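Long-range contacts in sporulation inhibitor of replication protein SirA (Bacillus subtilis, PDB 4TPS), which inhibits the initiation of DNA replication during sporulation, keeping the cell diploid, by acting on the initiator DnaA, to whose domain I it can bind: residues A[14-19]-A[131-136]; A[26-31]-A[142-147]; A[87-92]-A[119-124]; A[96-101]-A[109-114]. All coordinates share one frame; numbering follows the deposited sequence.

Contact 1: A[14-19]-A[131-136]; sequences YLIKEE and CFLAMD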
loop_
_atom_site.group_PDB
_atom_site.type_symbol
_atom_site.label_atom_id
_atom_site.label_comp_id
_atom_site.label_asym_id
_atom_site.label_seq_id
_atom_site.Cartn_x
_atom_site.Cartn_y
_atom_site.Cartn_z
ATOM N N TYR A 14 -7.517 -4.735 -0.128
ATOM C CA TYR A 14 -7.286 -3.288 0.120
ATOM C C TYR A 14 -7.778 -2.449 -1.049
ATOM O O TYR A 14 -7.826 -2.908 -2.185
ATOM C CB TYR A 14 -5.774 -3.033 0.318
ATOM C CG TYR A 14 -5.212 -3.536 1.621
ATOM C CD1 TYR A 14 -4.808 -4.872 1.767
ATOM C CD2 TYR A 14 -4.991 -2.675 2.664
ATOM C CE1 TYR A 14 -4.231 -5.312 2.946
ATOM C CE2 TYR A 14 -4.414 -3.103 3.867
ATOM C CZ TYR A 14 -4.053 -4.427 4.006
ATOM O OH TYR A 14 -3.499 -4.863 5.151
ATOM N N LEU A 15 -8.174 -1.213 -0.715
ATOM C CA LEU A 15 -8.613 -0.223 -1.674
ATOM C C LEU A 15 -7.378 0.631 -2.027
ATOM O O LEU A 15 -6.901 1.431 -1.187
ATOM C CB LEU A 15 -9.708 0.627 -1.065
ATOM C CG LEU A 15 -10.381 1.597 -2.010
ATOM C CD1 LEU A 15 -10.835 0.928 -3.283
ATOM C CD2 LEU A 15 -11.524 2.329 -1.325
ATOM N N ILE A 16 -6.823 0.386 -3.195
ATOM C CA ILE A 16 -5.529 0.993 -3.596
ATOM C C ILE A 16 -5.803 2.390 -4.192
ATOM O O ILE A 16 -6.748 2.602 -4.944
ATOM C CB ILE A 16 -4.784 0.130 -4.639
ATOM C CG1 ILE A 16 -4.641 -1.331 -4.191
ATOM C CG2 ILE A 16 -3.419 0.741 -5.002
ATOM C CD1 ILE A 16 -3.958 -1.499 -2.869
ATOM N N LYS A 17 -4.967 3.365 -3.814
ATOM C CA LYS A 17 -5.059 4.659 -4.436
ATOM C C LYS A 17 -4.721 4.590 -5.892
ATOM O O LYS A 17 -3.786 3.875 -6.345
ATOM C CB LYS A 17 -4.151 5.635 -3.720
ATOM C CG LYS A 17 -4.586 6.054 -2.325
ATOM C CD LYS A 17 -3.640 7.067 -1.718
ATOM C CE LYS A 17 -4.082 7.629 -0.373
ATOM N NZ LYS A 17 -3.012 8.535 0.119
ATOM N N GLU A 18 -5.491 5.359 -6.660
ATOM C CA GLU A 18 -5.323 5.475 -8.096
ATOM C C GLU A 18 -3.874 5.689 -8.565
ATOM O O GLU A 18 -3.409 5.049 -9.490
ATOM C CB GLU A 18 -6.193 6.660 -8.555
ATOM C CG GLU A 18 -7.672 6.303 -8.661
ATOM C CD GLU A 18 -8.534 6.372 -7.397
ATOM O OE1 GLU A 18 -7.989 6.347 -6.274
ATOM O OE2 GLU A 18 -9.796 6.419 -7.547
ATOM N N GLU A 19 -3.138 6.555 -7.864
ATOM C CA GLU A 19 -1.801 6.861 -8.306
ATOM C C GLU A 19 -0.913 5.621 -8.288
ATOM O O GLU A 19 -0.070 5.410 -9.148
ATOM C CB GLU A 19 -1.243 7.992 -7.410
ATOM C CG GLU A 19 0.184 8.345 -7.606
ATOM C CD GLU A 19 0.603 9.512 -6.719
ATOM O OE1 GLU A 19 0.139 9.605 -5.531
ATOM O OE2 GLU A 19 1.416 10.339 -7.215
ATOM N N CYS A 131 -10.808 -0.330 -7.759
ATOM C CA CYS A 131 -9.487 -0.289 -7.146
ATOM C C CYS A 131 -9.247 -1.258 -6.001
ATOM O O CYS A 131 -8.229 -1.088 -5.256
ATOM C CB CYS A 131 -9.236 1.123 -6.608
ATOM S SG CYS A 131 -9.180 2.323 -7.975
ATOM N N PHE A 132 -10.126 -2.256 -5.816
ATOM C CA PHE A 132 -9.858 -3.258 -4.765
ATOM C C PHE A 132 -8.899 -4.301 -5.308
ATOM O O PHE A 132 -9.106 -4.899 -6.348
ATOM C CB PHE A 132 -11.132 -3.924 -4.287
ATOM C CG PHE A 132 -12.012 -3.046 -3.420
ATOM C CD1 PHE A 132 -11.648 -2.792 -2.098
ATOM C CD2 PHE A 132 -13.168 -2.476 -3.932
ATOM C CE1 PHE A 132 -12.465 -1.999 -1.317
ATOM C CE2 PHE A 132 -13.975 -1.638 -3.146
ATOM C CZ PHE A 132 -13.629 -1.410 -1.840
ATOM N N LEU A 133 -7.830 -4.506 -4.567
ATOM C CA LEU A 133 -6.851 -5.581 -4.782
ATOM C C LEU A 133 -7.003 -6.671 -3.724
ATOM O O LEU A 133 -6.846 -6.416 -2.537
ATOM C CB LEU A 133 -5.467 -4.974 -4.694
ATOM C CG LEU A 133 -4.295 -5.889 -5.048
ATOM C CD1 LEU A 133 -4.295 -6.186 -6.573
ATOM C CD2 LEU A 133 -2.970 -5.206 -4.665
ATOM N N ALA A 134 -7.374 -7.876 -4.156
ATOM C CA ALA A 134 -7.659 -8.989 -3.234
ATOM C C ALA A 134 -6.475 -9.960 -3.324
ATOM O O ALA A 134 -6.010 -10.286 -4.421
ATOM C CB ALA A 134 -8.931 -9.718 -3.709
ATOM N N MET A 135 -6.014 -10.468 -2.179
ATOM C CA MET A 135 -4.827 -11.265 -2.161
ATOM C C MET A 135 -4.997 -12.396 -1.158
ATOM O O MET A 135 -5.320 -12.132 0.023
ATOM C CB MET A 135 -3.687 -10.400 -1.648
ATOM C CG MET A 135 -3.275 -9.230 -2.570
ATOM S SD MET A 135 -2.285 -7.956 -1.748
ATOM C CE MET A 135 -3.535 -7.044 -0.878
ATOM N N ASP A 136 -4.733 -13.628 -1.620
ATOM C CA ASP A 136 -4.665 -14.820 -0.716
ATOM C C ASP A 136 -3.191 -15.217 -0.615
ATOM O O ASP A 136 -2.605 -15.679 -1.582
ATOM C CB ASP A 136 -5.552 -15.936 -1.264
ATOM C CG ASP A 136 -5.608 -17.148 -0.321
ATOM O OD1 ASP A 136 -4.635 -17.402 0.375
ATOM O OD2 ASP A 136 -6.651 -17.890 -0.289
#
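L15 and F132 face each other as a non-hydrogen-bonded pair of two antiparallel strands, and L15 shows how one branched side chain serves several partners. Its CB already stands on the same side of the F132 ring as the methyl to come, 3.8 Å from F132 CE1. CG then turns anti to the backbone N (chi1 -173°), a torsion that swings the chain out over the ring. One of its two methyls, CD1, ends up above the middle of the ring in a CH-pi contact, with L15 CD1 3.8 Å from the F132 centroid and only 7° off the ring normal. The same methyl also touches C131, at 3.7 Å from L15 CD1 to C131 CB.

Three backbone hydrogen bonds fix the register: Y14 and L133 exchange a pair, and I16 N reaches C131 O at 2.9 Å. On the sheet face of Y14 and L133, the M135 chain bends at chi3 (-79°) and brings its methyl to the tyrosine, M135 CE lying 3.7 Å from Y14 CD1. Beyond it, the I16 and L133 side chains meet at an oblique angle, I16 CG1 lying 3.8 Å from L133 CB. C131 carries a covalently attached beta-mercaptoethanol, probably from the crystallisation liquor.

Strand 132-136 is flanked by strand 9-16 and by strand 141-144, while L15 also bonds through its backbone to Q60 of strand 59-60. Helix 28-39 covers the face of Y14, I16 and M135 with F32, F35 and Y38, and the hydroxyl of Y14 is hydrogen-bonded to its H39.

Contact 2: A[26-31]-A[142-147]; sequences GRESVM and YGWLNP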
loop_
_atom_site.group_PDB
_atom_site.type_symbol
_atom_site.label_atom_id
_atom_site.label_comp_id
_atom_site.label_asym_id
_atom_site.label_seq_id
_atom_site.Cartn_x
_atom_site.Cartn_y
_atom_site.Cartn_z
ATOM N N GLY A 26 0.603 -3.913 -14.265
ATOM C CA GLY A 26 1.546 -4.848 -14.849
ATOM C C GLY A 26 2.694 -5.295 -13.958
ATOM O O GLY A 26 3.555 -6.061 -14.383
ATOM N N ARG A 27 2.719 -4.772 -12.748
ATOM C CA ARG A 27 3.738 -5.102 -11.767
ATOM C C ARG A 27 3.064 -5.341 -10.426
ATOM O O ARG A 27 3.653 -5.077 -9.348
ATOM C CB ARG A 27 4.737 -3.925 -11.668
ATOM C CG ARG A 27 5.586 -3.660 -12.876
ATOM C CD ARG A 27 6.785 -2.836 -12.447
ATOM N NE ARG A 27 6.430 -1.438 -12.188
ATOM C CZ ARG A 27 7.064 -0.616 -11.342
ATOM N NH1 ARG A 27 8.113 -0.999 -10.612
ATOM N NH2 ARG A 27 6.634 0.631 -11.238
ATOM N N GLU A 28 1.834 -5.870 -10.443
ATOM C CA GLU A 28 1.060 -6.034 -9.200
ATOM C C GLU A 28 1.701 -7.013 -8.203
ATOM O O GLU A 28 1.428 -6.967 -6.953
ATOM C CB GLU A 28 -0.394 -6.422 -9.483
ATOM C CG GLU A 28 -1.189 -5.291 -10.178
ATOM C CD GLU A 28 -1.114 -5.254 -11.676
ATOM O OE1 GLU A 28 -0.291 -6.040 -12.259
ATOM O OE2 GLU A 28 -1.892 -4.427 -12.241
ATOM N N SER A 29 2.563 -7.902 -8.704
ATOM C CA SER A 29 3.317 -8.779 -7.790
ATOM C C SER A 29 4.117 -7.992 -6.758
ATOM O O SER A 29 4.291 -8.430 -5.652
ATOM C CB SER A 29 4.245 -9.680 -8.610
ATOM O OG SER A 29 5.244 -8.898 -9.247
ATOM N N VAL A 30 4.567 -6.786 -7.095
ATOM C CA VAL A 30 5.357 -6.002 -6.169
ATOM C C VAL A 30 4.481 -5.531 -5.017
ATOM O O VAL A 30 4.917 -5.489 -3.883
ATOM C CB VAL A 30 5.964 -4.797 -6.881
ATOM C CG1 VAL A 30 6.745 -3.907 -5.899
ATOM C CG2 VAL A 30 6.913 -5.330 -7.909
ATOM N N MET A 31 3.233 -5.208 -5.314
ATOM C CA MET A 31 2.289 -4.805 -4.258
ATOM C C MET A 31 1.931 -6.023 -3.423
ATOM O O MET A 31 1.930 -5.942 -2.215
ATOM C CB MET A 31 0.990 -4.164 -4.807
ATOM C CG MET A 31 1.180 -2.718 -5.207
ATOM S SD MET A 31 -0.326 -1.833 -5.541
ATOM C CE MET A 31 -0.785 -2.666 -7.038
ATOM N N TYR A 142 -3.957 -13.610 -6.482
ATOM C CA TYR A 142 -4.198 -12.198 -6.231
ATOM C C TYR A 142 -4.586 -11.493 -7.506
ATOM O O TYR A 142 -4.256 -11.930 -8.602
ATOM C CB TYR A 142 -2.995 -11.506 -5.579
ATOM C CG TYR A 142 -1.735 -11.469 -6.410
ATOM C CD1 TYR A 142 -1.485 -10.440 -7.312
ATOM C CD2 TYR A 142 -0.857 -12.542 -6.402
ATOM C CE1 TYR A 142 -0.340 -10.458 -8.104
ATOM C CE2 TYR A 142 0.249 -12.569 -7.192
ATOM C CZ TYR A 142 0.516 -11.515 -8.026
ATOM O OH TYR A 142 1.651 -11.527 -8.838
ATOM N N GLY A 143 -5.295 -10.385 -7.354
ATOM C CA GLY A 143 -5.690 -9.592 -8.497
ATOM C C GLY A 143 -6.692 -8.523 -8.172
ATOM O O GLY A 143 -7.255 -8.480 -7.089
ATOM N N TRP A 144 -6.973 -7.678 -9.164
ATOM C CA TRP A 144 -7.973 -6.643 -9.031
ATOM C C TRP A 144 -9.339 -7.309 -9.108
ATOM O O TRP A 144 -9.519 -8.297 -9.848
ATOM C CB TRP A 144 -7.868 -5.618 -10.178
ATOM C CG TRP A 144 -6.556 -4.918 -10.207
ATOM C CD1 TRP A 144 -5.546 -5.132 -11.104
ATOM C CD2 TRP A 144 -6.094 -3.895 -9.300
ATOM N NE1 TRP A 144 -4.500 -4.290 -10.814
ATOM C CE2 TRP A 144 -4.795 -3.548 -9.707
ATOM C CE3 TRP A 144 -6.664 -3.238 -8.201
ATOM C CZ2 TRP A 144 -4.033 -2.581 -9.049
ATOM C CZ3 TRP A 144 -5.920 -2.291 -7.506
ATOM C CH2 TRP A 144 -4.618 -1.954 -7.944
ATOM N N LEU A 145 -10.289 -6.717 -8.413
ATOM C CA LEU A 145 -11.663 -7.028 -8.590
ATOM C C LEU A 145 -12.184 -6.178 -9.755
ATOM O O LEU A 145 -12.512 -5.015 -9.600
ATOM C CB LEU A 145 -12.478 -6.882 -7.315
ATOM C CG LEU A 145 -11.933 -7.655 -6.119
ATOM C CD1 LEU A 145 -12.748 -7.404 -4.839
ATOM C CD2 LEU A 145 -11.811 -9.135 -6.470
ATOM N N ASN A 146 -12.252 -6.792 -10.923
ATOM C CA ASN A 146 -12.477 -6.037 -12.176
ATOM C C ASN A 146 -13.979 -5.884 -12.387
ATOM O O ASN A 146 -14.672 -6.893 -12.346
ATOM C CB ASN A 146 -11.842 -6.830 -13.329
ATOM C CG ASN A 146 -12.011 -6.173 -14.695
ATOM O OD1 ASN A 146 -12.631 -5.115 -14.866
ATOM N ND2 ASN A 146 -11.441 -6.828 -15.697
ATOM N N PRO A 147 -14.480 -4.636 -12.579
ATOM C CA PRO A 147 -15.938 -4.432 -12.890
ATOM C C PRO A 147 -16.424 -4.798 -14.291
ATOM O O PRO A 147 -15.604 -4.910 -15.235
ATOM C CB PRO A 147 -16.172 -2.950 -12.631
ATOM C CG PRO A 147 -14.874 -2.351 -12.306
ATOM C CD PRO A 147 -13.784 -3.380 -12.267
#
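The indole of W144 and the carboxylate of E28 meet almost perpendicularly, their planes 79° apart, and the bond between them looks different from its two ends. W144 NE1 donates to E28 OE2 at 3.0 Å with an N-H...O angle of 170°. On the tryptophan side, the acceptor lies in the ring plane at the edge, where the N-H points. On the glutamate side, the donor arrives on the anti side of OE2 and well out of the carboxylate plane. The bond is therefore straight at the hydrogen but less regular at the oxygen. A sharp bend of the glutamate chain at chi2 (87°) places the group there and also brings E28 CG against the pyrrole side of the indole, 3.5 Å from W144 NE1. A weak bond from G26 N reaches the same OE2, so two N-H groups share this oxygen.

Further along the helix, M31 crosses the tryptophan at about a right angle. Its methyl touches the benzo part of the indole, with M31 CE 3.8 Å from W144 CZ2. Y142, two residues before the tryptophan, reaches S29, the residue after E28: Y142 OH lies 3.2 Å from S29 CB, and Y142 CE1 comes within 4.0 Å of E28 C. W144 and Y142 thus meet the first turn of the helix at two separate places.

The contact is a surface seam. It ties the start of helix 28-39 to strand 141-144, which pairs with strand 132-136; F32 of the helix stacks on Y142, while I16 of strand 9-16 touches both M31 and W144.

Contact 3: A[87-92]-A[119-124]; sequences YRIALP and TIFFEV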
loop_
_atom_site.group_PDB
_atom_site.type_symbol
_atom_site.label_atom_id
_atom_site.label_comp_id
_atom_site.label_asym_id
_atom_site.label_seq_id
_atom_site.Cartn_x
_atom_site.Cartn_y
_atom_site.Cartn_z
ATOM N N TYR A 87 -19.938 -9.508 8.305
ATOM C CA TYR A 87 -21.058 -10.139 7.616
ATOM C C TYR A 87 -20.745 -11.570 7.347
ATOM O O TYR A 87 -19.667 -11.890 6.939
ATOM C CB TYR A 87 -21.395 -9.408 6.311
ATOM C CG TYR A 87 -22.047 -8.036 6.496
ATOM C CD1 TYR A 87 -21.318 -6.954 6.935
ATOM C CD2 TYR A 87 -23.394 -7.836 6.218
ATOM C CE1 TYR A 87 -21.914 -5.728 7.089
ATOM C CE2 TYR A 87 -23.993 -6.602 6.355
ATOM C CZ TYR A 87 -23.248 -5.556 6.815
ATOM O OH TYR A 87 -23.839 -4.326 6.948
ATOM N N ARG A 88 -21.714 -12.440 7.563
ATOM C CA ARG A 88 -21.516 -13.863 7.354
ATOM C C ARG A 88 -22.674 -14.362 6.511
ATOM O O ARG A 88 -23.830 -14.066 6.812
ATOM C CB ARG A 88 -21.447 -14.596 8.742
ATOM C CG ARG A 88 -21.478 -16.117 8.710
ATOM C CD ARG A 88 -20.228 -16.715 8.225
ATOM N NE ARG A 88 -20.047 -18.132 8.584
ATOM C CZ ARG A 88 -20.667 -19.171 8.064
ATOM N NH1 ARG A 88 -20.289 -20.338 8.519
ATOM N NH2 ARG A 88 -21.615 -19.062 7.106
ATOM N N ILE A 89 -22.386 -15.140 5.500
ATOM C CA ILE A 89 -23.375 -15.673 4.606
ATOM C C ILE A 89 -23.250 -17.170 4.419
ATOM O O ILE A 89 -22.176 -17.742 4.527
ATOM C CB ILE A 89 -23.341 -15.006 3.210
ATOM C CG1 ILE A 89 -22.057 -15.345 2.457
ATOM C CG2 ILE A 89 -23.481 -13.508 3.345
ATOM C CD1 ILE A 89 -22.013 -14.767 1.078
ATOM N N ALA A 90 -24.408 -17.821 4.145
ATOM C CA ALA A 90 -24.432 -19.233 3.744
ATOM C C ALA A 90 -25.168 -19.296 2.401
ATOM O O ALA A 90 -26.190 -18.650 2.241
ATOM C CB ALA A 90 -25.074 -20.132 4.803
ATOM N N LEU A 91 -24.546 -19.927 1.411
ATOM C CA LEU A 91 -25.149 -20.048 0.093
ATOM C C LEU A 91 -26.368 -20.960 0.054
ATOM O O LEU A 91 -26.436 -21.920 0.817
ATOM C CB LEU A 91 -24.117 -20.597 -0.872
ATOM C CG LEU A 91 -22.890 -19.772 -1.182
ATOM C CD1 LEU A 91 -22.061 -20.560 -2.190
ATOM C CD2 LEU A 91 -23.379 -18.467 -1.768
ATOM N N PRO A 92 -27.309 -20.683 -0.902
ATOM C CA PRO A 92 -28.457 -21.574 -1.076
ATOM C C PRO A 92 -28.010 -22.964 -1.398
ATOM O O PRO A 92 -26.877 -23.172 -1.929
ATOM C CB PRO A 92 -29.152 -21.021 -2.312
ATOM C CG PRO A 92 -28.806 -19.593 -2.366
ATOM C CD PRO A 92 -27.437 -19.467 -1.749
ATOM N N THR A 119 -17.601 -14.639 -4.215
ATOM C CA THR A 119 -18.028 -13.862 -5.366
ATOM C C THR A 119 -19.162 -12.914 -4.956
ATOM O O THR A 119 -19.259 -11.812 -5.476
ATOM C CB THR A 119 -18.458 -14.791 -6.514
ATOM O OG1 THR A 119 -17.290 -15.502 -6.982
ATOM C CG2 THR A 119 -19.062 -13.993 -7.648
ATOM N N ILE A 120 -20.032 -13.354 -4.053
ATOM C CA ILE A 120 -21.111 -12.483 -3.591
ATOM C C ILE A 120 -20.537 -11.147 -3.025
ATOM O O ILE A 120 -21.016 -10.053 -3.362
ATOM C CB ILE A 120 -22.029 -13.204 -2.587
ATOM C CG1 ILE A 120 -22.920 -14.202 -3.387
ATOM C CG2 ILE A 120 -22.892 -12.234 -1.830
ATOM C CD1 ILE A 120 -23.760 -15.080 -2.542
ATOM N N PHE A 121 -19.481 -11.268 -2.223
ATOM C CA PHE A 121 -18.828 -10.095 -1.666
ATOM C C PHE A 121 -18.024 -9.320 -2.727
ATOM O O PHE A 121 -18.069 -8.089 -2.771
ATOM C CB PHE A 121 -17.965 -10.482 -0.487
ATOM C CG PHE A 121 -18.756 -10.966 0.726
ATOM C CD1 PHE A 121 -19.685 -10.159 1.321
ATOM C CD2 PHE A 121 -18.500 -12.193 1.286
ATOM C CE1 PHE A 121 -20.421 -10.558 2.431
ATOM C CE2 PHE A 121 -19.218 -12.624 2.397
ATOM C CZ PHE A 121 -20.173 -11.794 2.961
ATOM N N PHE A 122 -17.314 -10.037 -3.586
ATOM C CA PHE A 122 -16.482 -9.406 -4.610
ATOM C C PHE A 122 -17.365 -8.615 -5.548
ATOM O O PHE A 122 -16.943 -7.572 -6.048
ATOM C CB PHE A 122 -15.651 -10.391 -5.458
ATOM C CG PHE A 122 -14.534 -11.120 -4.705
ATOM C CD1 PHE A 122 -13.969 -10.609 -3.571
ATOM C CD2 PHE A 122 -13.966 -12.275 -5.262
ATOM C CE1 PHE A 122 -12.958 -11.275 -2.910
ATOM C CE2 PHE A 122 -12.943 -12.941 -4.614
ATOM C CZ PHE A 122 -12.398 -12.398 -3.455
ATOM N N GLU A 123 -18.561 -9.104 -5.846
ATOM C CA GLU A 123 -19.472 -8.372 -6.740
ATOM C C GLU A 123 -19.911 -7.032 -6.098
ATOM O O GLU A 123 -19.986 -6.018 -6.788
ATOM C CB GLU A 123 -20.718 -9.198 -7.037
ATOM C CG GLU A 123 -21.507 -8.652 -8.188
ATOM C CD GLU A 123 -20.916 -8.992 -9.575
ATOM O OE1 GLU A 123 -21.618 -8.730 -10.571
ATOM O OE2 GLU A 123 -19.769 -9.494 -9.718
ATOM N N VAL A 124 -20.166 -6.999 -4.790
ATOM C CA VAL A 124 -20.506 -5.728 -4.139
ATOM C C VAL A 124 -19.288 -4.766 -4.243
ATOM O O VAL A 124 -19.410 -3.622 -4.679
ATOM C CB VAL A 124 -20.885 -5.972 -2.688
ATOM C CG1 VAL A 124 -21.032 -4.681 -1.901
ATOM C CG2 VAL A 124 -22.175 -6.798 -2.606
#
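The F121 ring reaches from its helix toward the strand, where its outer atoms are met obliquely by I89 and Y87. F121 CZ touches I89 CG2 at 3.7 Å and F121 CE2 touches I89 CD1 at 3.8 Å, so the isoleucine spreads across the end of the ring. At the neighbouring corner, F121 CE1 approaches Y87 CB at 4.2 Å. The tyrosine ring itself leads away from the helix, and its hydroxyl bonds to H68. F100 of the adjacent strand also meets F121, their planes about 30° apart.

I89 can serve two residues because CG1 stands between the backbone N and the carbonyl carbon (chi1 67°), which sets CD1 against F121 and I120, leaving CG2 beside F121 CZ. I89 CD1 touches I120 CG2 at 4.0 Å. L91, two residues on, slides past I120 in the opposite direction, tightly, with L91 CD2 3.5 Å from I120 CD1. An alanine at I89 would take away everything beyond CB, and is likely to open a gap beside F121 and rob I120 of one of its neighbours.

No hydrogen bond crosses between the segments; alternate residues from Y87 to L91 offer apolar groups to successive residues of the helix. This is the layered helix-on-sheet packing of an alpha+beta fold, with helix 116-128 lying on one face of an antiparallel sheet and helix 64-75 beside it.

Contact 4: A[96-101]-A[109-114]; sequences GHATFM and IVASGD
Four backbone hydrogen bonds join H97 to S112 and T99 to V110, each pair bonded in both directions. The shortest runs from T99 N to V110 O at 2.8 Å, with an N-H...O angle of 169°. CA-H groups of the non-hydrogen-bonded residues point at the same carbonyls, as from I109 CA to T99 O at 3.1 Å. At the open end of the hairpin, G96 and G113 approach to 4.0 Å between their CA atoms; a side chain on either would probably collide with the facing strand.

Packing differs by face. On that of H97 and S112, the serine hydroxyl lies near the plane of the imidazole, at its edge, while the ring's ND1 is bonded to R88. On the other, A98 CB meets A111 CB at 3.9 Å, and F100 CG lies anti to the backbone N (chi1 175°), which sets F100 CD2 3.9 Å from I109 CG1. A glycine in place of I109 removes the side chain that F100 CD2 leans on, and would probably leave the ring freer to move.

The hairpin is central to its sheet: strand 86-90 pairs beyond 96-103 and strand 9-16 beyond 106-113, while helix 116-128 covers A98, I109 and A111.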
loop_
_atom_site.group_PDB
_atom_site.type_symbol
_atom_site.label_atom_id
_atom_site.label_comp_id
_atom_site.label_asym_id
_atom_site.label_seq_id
_atom_site.Cartn_x
_atom_site.Cartn_y
_atom_site.Cartn_z
ATOM N N GLY A 96 -22.025 -23.463 0.220
ATOM C CA GLY A 96 -20.844 -22.804 0.799
ATOM C C GLY A 96 -21.105 -21.757 1.858
ATOM O O GLY A 96 -22.241 -21.510 2.267
ATOM N N HIS A 97 -20.022 -21.108 2.264
ATOM C CA HIS A 97 -20.036 -20.164 3.393
ATOM C C HIS A 97 -18.995 -19.089 3.176
ATOM O O HIS A 97 -17.939 -19.377 2.677
ATOM C CB HIS A 97 -19.697 -20.856 4.735
ATOM C CG HIS A 97 -20.625 -21.946 5.091
ATOM N ND1 HIS A 97 -21.768 -21.757 5.828
ATOM C CD2 HIS A 97 -20.573 -23.255 4.789
ATOM C CE1 HIS A 97 -22.408 -22.916 5.940
ATOM N NE2 HIS A 97 -21.690 -23.840 5.330
ATOM N N ALA A 98 -19.262 -17.881 3.618
ATOM C CA ALA A 98 -18.202 -16.827 3.584
ATOM C C ALA A 98 -18.434 -15.801 4.657
ATOM O O ALA A 98 -19.568 -15.487 4.999
ATOM C CB ALA A 98 -18.114 -16.151 2.229
ATOM N N THR A 99 -17.326 -15.304 5.177
ATOM C CA THR A 99 -17.229 -14.241 6.157
ATOM C C THR A 99 -16.539 -13.057 5.573
ATOM O O THR A 99 -15.494 -13.231 4.961
ATOM C CB THR A 99 -16.440 -14.741 7.419
ATOM O OG1 THR A 99 -16.979 -16.006 7.871
ATOM C CG2 THR A 99 -16.483 -13.706 8.564
ATOM N N PHE A 100 -17.107 -11.874 5.830
ATOM C CA PHE A 100 -16.582 -10.557 5.353
ATOM C C PHE A 100 -16.364 -9.698 6.570
ATOM O O PHE A 100 -17.294 -9.523 7.387
ATOM C CB PHE A 100 -17.618 -9.952 4.406
ATOM C CG PHE A 100 -17.297 -8.548 3.913
ATOM C CD1 PHE A 100 -17.615 -7.442 4.691
ATOM C CD2 PHE A 100 -16.735 -8.357 2.662
ATOM C CE1 PHE A 100 -17.371 -6.164 4.216
ATOM C CE2 PHE A 100 -16.499 -7.078 2.219
ATOM C CZ PHE A 100 -16.816 -5.995 3.007
ATOM N N MET A 101 -15.153 -9.177 6.743
ATOM C CA MET A 101 -14.845 -8.288 7.857
ATOM C C MET A 101 -14.240 -6.985 7.303
ATOM O O MET A 101 -13.278 -7.024 6.552
ATOM C CB MET A 101 -13.800 -8.966 8.758
ATOM C CG MET A 101 -14.213 -10.372 9.195
ATOM S SD MET A 101 -13.031 -11.458 10.042
ATOM C CE MET A 101 -13.682 -11.232 11.720
ATOM N N ILE A 109 -11.731 -11.573 3.950
ATOM C CA ILE A 109 -12.784 -12.510 3.551
ATOM C C ILE A 109 -12.256 -13.947 3.769
ATOM O O ILE A 109 -11.165 -14.280 3.342
ATOM C CB ILE A 109 -13.211 -12.298 2.124
ATOM C CG1 ILE A 109 -13.878 -10.905 1.949
ATOM C CG2 ILE A 109 -14.115 -13.415 1.631
ATOM C CD1 ILE A 109 -14.013 -10.435 0.520
ATOM N N VAL A 110 -13.075 -14.787 4.399
ATOM C CA VAL A 110 -12.802 -16.231 4.480
ATOM C C VAL A 110 -13.959 -16.938 3.811
ATOM O O VAL A 110 -15.065 -16.628 4.067
ATOM C CB VAL A 110 -12.656 -16.694 5.974
ATOM C CG1 VAL A 110 -12.460 -18.202 6.041
ATOM C CG2 VAL A 110 -11.538 -15.934 6.658
ATOM N N ALA A 111 -13.673 -17.878 2.906
ATOM C CA ALA A 111 -14.693 -18.594 2.187
ATOM C C ALA A 111 -14.437 -20.081 2.037
ATOM O O ALA A 111 -13.315 -20.489 1.896
ATOM C CB ALA A 111 -14.922 -17.969 0.814
ATOM N N SER A 112 -15.518 -20.855 1.984
ATOM C CA SER A 112 -15.482 -22.316 1.768
ATOM C C SER A 112 -16.608 -22.742 0.852
ATOM O O SER A 112 -17.599 -22.065 0.769
ATOM C CB SER A 112 -15.552 -23.070 3.086
ATOM O OG SER A 112 -16.786 -22.912 3.691
ATOM N N GLY A 113 -16.460 -23.902 0.224
ATOM C CA GLY A 113 -17.432 -24.360 -0.720
ATOM C C GLY A 113 -17.262 -23.727 -2.080
ATOM O O GLY A 113 -16.134 -23.460 -2.492
ATOM N N ASP A 114 -18.374 -23.554 -2.793
ATOM C CA ASP A 114 -18.383 -23.028 -4.148
ATOM C C ASP A 114 -17.766 -21.625 -4.152
ATOM O O ASP A 114 -17.931 -20.851 -3.165
ATOM C CB ASP A 114 -19.828 -22.982 -4.684
ATOM C CG ASP A 114 -20.339 -24.341 -5.139
ATOM O OD1 ASP A 114 -19.622 -25.376 -4.930
ATOM O OD2 ASP A 114 -21.441 -24.346 -5.761
#

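All four contacts reach one antiparallel sheet, but from different places. Contacts 1 and 2 are joined through neighbouring strands, 132-136 in the first and 141-144 in the second, where F132 and A134 bond to L145 and G143; contacts 3 and 4 are joined likewise through 86-90 and 96-103, and lie about 19 to 21 Å from the first two, centre to centre. Contacts 1 and 3 are buried, contact 4 partly so, and contact 2 lies at the surface. The strand pairings 1 and 4 rest on backbone hydrogen bonds. Of the two helix-to-strand contacts, 3 is wholly apolar, whereas 2 turns on a side-chain hydrogen bond. L145 against F122 links 2 with 3.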